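Local coordinates for protein yahD a copper inducible hydrolase (Lactococcus lactis subsp. lactis, PDB 3OG9), which is a copper-inducible protein of the alpha/beta hydrolase fold that probably acts as a hydrolase and binds d-malate in its pocket, at residues Lys10-Leu21 and Ala36-Ser47. Residues are numbered along the deposited sequence; the frame is centred on the assembly and turned at random.
Sequences KAGRKDLAPLLL and AEMIAPSHPILS
The first beta-alpha-beta crossover of the alpha/beta hydrolase fold brings strand 19-21 alongside strand 45-47, Leu19 level with Ile45, with segment axes 4.6 Å apart and 23° from parallel. A ladder of Leu19 N to Pro44 O, Leu46 N to Leu19 O and Leu21 N to Leu46 O joins them. On the other edge of strand 45-47, Lys10 pairs antiparallel with Ile45 through two backbone bonds, so the chain from 10 to 21 holds the strand from both edges. Helix 36-39 packs over the sheet face carrying Leu19, Leu21 and Ile45: Leu21 CD2 meets Ala36 CB at 3.5 Å; Leu19 CD1 touches Ala40 CB, just past the helix, and, within the sheet, Ile45 CG1. At the exposed margin Lys10, its chain bent near the end, crosses Glu37 at about a right angle and forms a salt bridge, NZ to OE1 2.7 Å, meeting the oxygen nearly along its C-O axis.

Ahead of the strand, His43 closes the type II turn that begins at Ala40; its CG lies anti to the carbonyl carbon (chi1 -71°), placing the ring beside Ala17, and chi2 of -118° turns its ND1 edge to the Ala17 carbonyl. His43 ND1 donates to Ala17 O at 2.7 Å; that oxygen lies close to the ring plane and offers a lone pair. Leu16 CG sits over one ring face, 3.9 Å from the centroid of the His43 ring and nearly on its normal, a CH-pi contact, while His43 NE2 is hydrogen-bonded to Lys209 NZ. A leucine in place of His43 would probably leave Ala17 O without its ND1 donor and Lys209 without its NE2 partner. Beside the ring, Pro44 CG and CD rest on backbone oxygens of the 10-21 loop, and Arg13 N donates almost straight to Ser42 O at 2.7 Å, while Ser42 OG lies above the Arg13 guanidinium plane, offset toward its rim.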
# COMPACT_ATOMS: atom_id res chain seq x y z
N LYS A 10 -15.24 6.22 6.32
CA LYS A 10 -15.87 7.51 6.04
C LYS A 10 -16.60 7.38 4.72
O LYS A 10 -15.96 7.15 3.68
CB LYS A 10 -14.86 8.63 5.93
CG LYS A 10 -14.32 9.19 7.22
CD LYS A 10 -13.14 10.09 6.85
CE LYS A 10 -13.00 11.28 7.75
NZ LYS A 10 -13.37 12.58 7.13
N ALA A 11 -17.92 7.52 4.76
CA ALA A 11 -18.80 7.08 3.67
C ALA A 11 -18.55 7.71 2.27
O ALA A 11 -18.69 7.03 1.25
CB ALA A 11 -20.27 7.24 4.09
N GLY A 12 -18.20 8.98 2.23
CA GLY A 12 -18.05 9.69 0.93
C GLY A 12 -19.27 9.60 0.03
O GLY A 12 -20.41 9.51 0.51
N ARG A 13 -19.05 9.59 -1.27
CA ARG A 13 -20.15 9.33 -2.22
C ARG A 13 -20.15 7.85 -2.55
O ARG A 13 -19.16 7.34 -3.07
CB ARG A 13 -19.99 10.15 -3.49
CG ARG A 13 -19.77 11.60 -3.24
CD ARG A 13 -19.67 12.37 -4.56
NE ARG A 13 -19.58 13.80 -4.29
CZ ARG A 13 -19.29 14.72 -5.22
NH1 ARG A 13 -19.06 14.35 -6.50
NH2 ARG A 13 -19.23 16.00 -4.88
N LYS A 14 -21.26 7.19 -2.26
CA LYS A 14 -21.36 5.72 -2.36
C LYS A 14 -21.03 5.10 -3.73
O LYS A 14 -20.61 3.95 -3.77
CB LYS A 14 -22.73 5.22 -1.87
CG LYS A 14 -23.90 5.61 -2.76
CD LYS A 14 -25.22 4.97 -2.28
CE LYS A 14 -25.29 3.50 -2.64
NZ LYS A 14 -25.59 3.25 -4.10
N ASP A 15 -21.22 5.83 -4.84
CA ASP A 15 -21.01 5.23 -6.17
C ASP A 15 -19.55 5.29 -6.64
O ASP A 15 -19.19 4.69 -7.66
CB ASP A 15 -21.95 5.86 -7.23
CG ASP A 15 -23.43 5.73 -6.86
OD1 ASP A 15 -24.02 6.73 -6.44
OD2 ASP A 15 -24.00 4.64 -6.98
N LEU A 16 -18.71 6.02 -5.89
CA LEU A 16 -17.30 6.18 -6.24
C LEU A 16 -16.46 5.05 -5.65
O LEU A 16 -16.81 4.48 -4.59
CB LEU A 16 -16.78 7.52 -5.74
CG LEU A 16 -16.62 8.69 -6.70
CD1 LEU A 16 -17.71 8.74 -7.76
CD2 LEU A 16 -16.51 10.03 -5.96
N ALA A 17 -15.36 4.73 -6.32
CA ALA A 17 -14.44 3.66 -5.92
C ALA A 17 -13.89 3.87 -4.51
O ALA A 17 -13.48 4.98 -4.15
CB ALA A 17 -13.29 3.56 -6.91
N PRO A 18 -13.88 2.81 -3.71
CA PRO A 18 -13.43 2.94 -2.33
C PRO A 18 -11.91 3.00 -2.27
O PRO A 18 -11.22 2.44 -3.13
CB PRO A 18 -13.96 1.66 -1.68
CG PRO A 18 -13.92 0.65 -2.80
CD PRO A 18 -14.29 1.43 -4.03
N LEU A 19 -11.41 3.69 -1.25
CA LEU A 19 -9.97 3.76 -0.99
C LEU A 19 -9.66 2.91 0.22
O LEU A 19 -10.36 3.02 1.23
CB LEU A 19 -9.56 5.22 -0.70
CG LEU A 19 -10.12 6.27 -1.65
CD1 LEU A 19 -9.72 7.63 -1.14
CD2 LEU A 19 -9.67 6.04 -3.12
N LEU A 20 -8.64 2.06 0.13
CA LEU A 20 -8.13 1.34 1.33
C LEU A 20 -6.82 2.00 1.76
O LEU A 20 -5.86 2.01 1.00
CB LEU A 20 -7.85 -0.15 1.02
CG LEU A 20 -7.24 -0.95 2.19
CD1 LEU A 20 -8.28 -1.11 3.30
CD2 LEU A 20 -6.67 -2.35 1.77
N LEU A 21 -6.76 2.57 2.96
CA LEU A 21 -5.55 3.26 3.40
C LEU A 21 -4.74 2.40 4.34
O LEU A 21 -5.29 1.78 5.26
CB LEU A 21 -5.91 4.58 4.14
CG LEU A 21 -6.94 5.47 3.47
CD1 LEU A 21 -7.04 6.77 4.27
CD2 LEU A 21 -6.67 5.72 1.94
N ALA A 36 -5.64 11.06 1.66
CA ALA A 36 -6.57 10.38 0.73
C ALA A 36 -7.66 11.32 0.23
O ALA A 36 -8.03 11.29 -0.93
CB ALA A 36 -7.23 9.15 1.39
N GLU A 37 -8.17 12.16 1.14
CA GLU A 37 -9.15 13.17 0.79
C GLU A 37 -8.64 14.17 -0.27
O GLU A 37 -9.43 14.64 -1.08
CB GLU A 37 -9.67 13.88 2.04
CG GLU A 37 -10.67 13.02 2.82
CD GLU A 37 -10.92 13.48 4.26
OE1 GLU A 37 -11.89 12.95 4.87
OE2 GLU A 37 -10.17 14.33 4.81
N MET A 38 -7.34 14.46 -0.28
CA MET A 38 -6.74 15.30 -1.34
C MET A 38 -6.53 14.54 -2.66
O MET A 38 -6.73 15.10 -3.75
CB MET A 38 -5.40 15.92 -0.87
CG MET A 38 -5.55 17.00 0.19
SD MET A 38 -4.10 18.07 0.43
CE MET A 38 -4.11 18.96 -1.13
N ILE A 39 -6.14 13.27 -2.56
CA ILE A 39 -5.88 12.46 -3.73
C ILE A 39 -7.16 12.09 -4.50
O ILE A 39 -7.20 12.14 -5.74
CB ILE A 39 -5.12 11.19 -3.33
CG1 ILE A 39 -3.72 11.55 -2.80
CG2 ILE A 39 -5.01 10.18 -4.52
CD1 ILE A 39 -3.00 10.36 -2.17
N ALA A 40 -8.19 11.68 -3.76
CA ALA A 40 -9.42 11.18 -4.36
C ALA A 40 -10.61 11.81 -3.66
O ALA A 40 -11.28 11.14 -2.87
CB ALA A 40 -9.47 9.66 -4.22
N PRO A 41 -10.87 13.12 -3.91
CA PRO A 41 -11.96 13.79 -3.20
C PRO A 41 -13.30 13.07 -3.37
O PRO A 41 -13.61 12.63 -4.48
CB PRO A 41 -12.02 15.18 -3.88
CG PRO A 41 -10.62 15.43 -4.32
CD PRO A 41 -10.16 14.05 -4.82
N SER A 42 -14.06 12.95 -2.28
CA SER A 42 -15.42 12.38 -2.28
C SER A 42 -15.47 10.83 -2.26
O SER A 42 -16.55 10.26 -2.12
CB SER A 42 -16.26 12.89 -3.47
OG SER A 42 -16.24 14.30 -3.66
N HIS A 43 -14.33 10.16 -2.42
CA HIS A 43 -14.35 8.69 -2.45
C HIS A 43 -14.52 8.14 -1.03
O HIS A 43 -13.93 8.67 -0.11
CB HIS A 43 -13.07 8.11 -3.09
CG HIS A 43 -12.98 8.34 -4.57
ND1 HIS A 43 -12.93 7.30 -5.47
CD2 HIS A 43 -12.88 9.47 -5.31
CE1 HIS A 43 -12.83 7.78 -6.70
NE2 HIS A 43 -12.78 9.09 -6.63
N PRO A 44 -15.31 7.07 -0.87
CA PRO A 44 -15.41 6.43 0.44
C PRO A 44 -14.01 6.00 0.91
O PRO A 44 -13.15 5.67 0.09
CB PRO A 44 -16.24 5.16 0.16
CG PRO A 44 -17.04 5.51 -1.08
CD PRO A 44 -16.12 6.40 -1.90
N ILE A 45 -13.81 5.97 2.22
CA ILE A 45 -12.48 5.65 2.75
C ILE A 45 -12.61 4.53 3.76
O ILE A 45 -13.46 4.61 4.64
CB ILE A 45 -11.82 6.87 3.43
CG1 ILE A 45 -11.29 7.84 2.36
CG2 ILE A 45 -10.66 6.42 4.41
CD1 ILE A 45 -10.95 9.22 2.90
N LEU A 46 -11.81 3.47 3.57
CA LEU A 46 -11.64 2.44 4.57
C LEU A 46 -10.17 2.42 4.99
O LEU A 46 -9.29 2.25 4.15
CB LEU A 46 -12.01 1.07 3.98
CG LEU A 46 -12.03 -0.06 5.03
CD1 LEU A 46 -13.05 0.21 6.14
CD2 LEU A 46 -12.35 -1.37 4.31
N SER A 47 -9.90 2.58 6.28
CA SER A 47 -8.50 2.65 6.76
C SER A 47 -8.34 1.70 7.91
O SER A 47 -9.00 1.87 8.92
CB SER A 47 -8.19 4.09 7.20
OG SER A 47 -6.82 4.22 7.56
O HOH W 1 -14.70 9.51 2.36
O HOH W 2 -4.41 2.92 7.82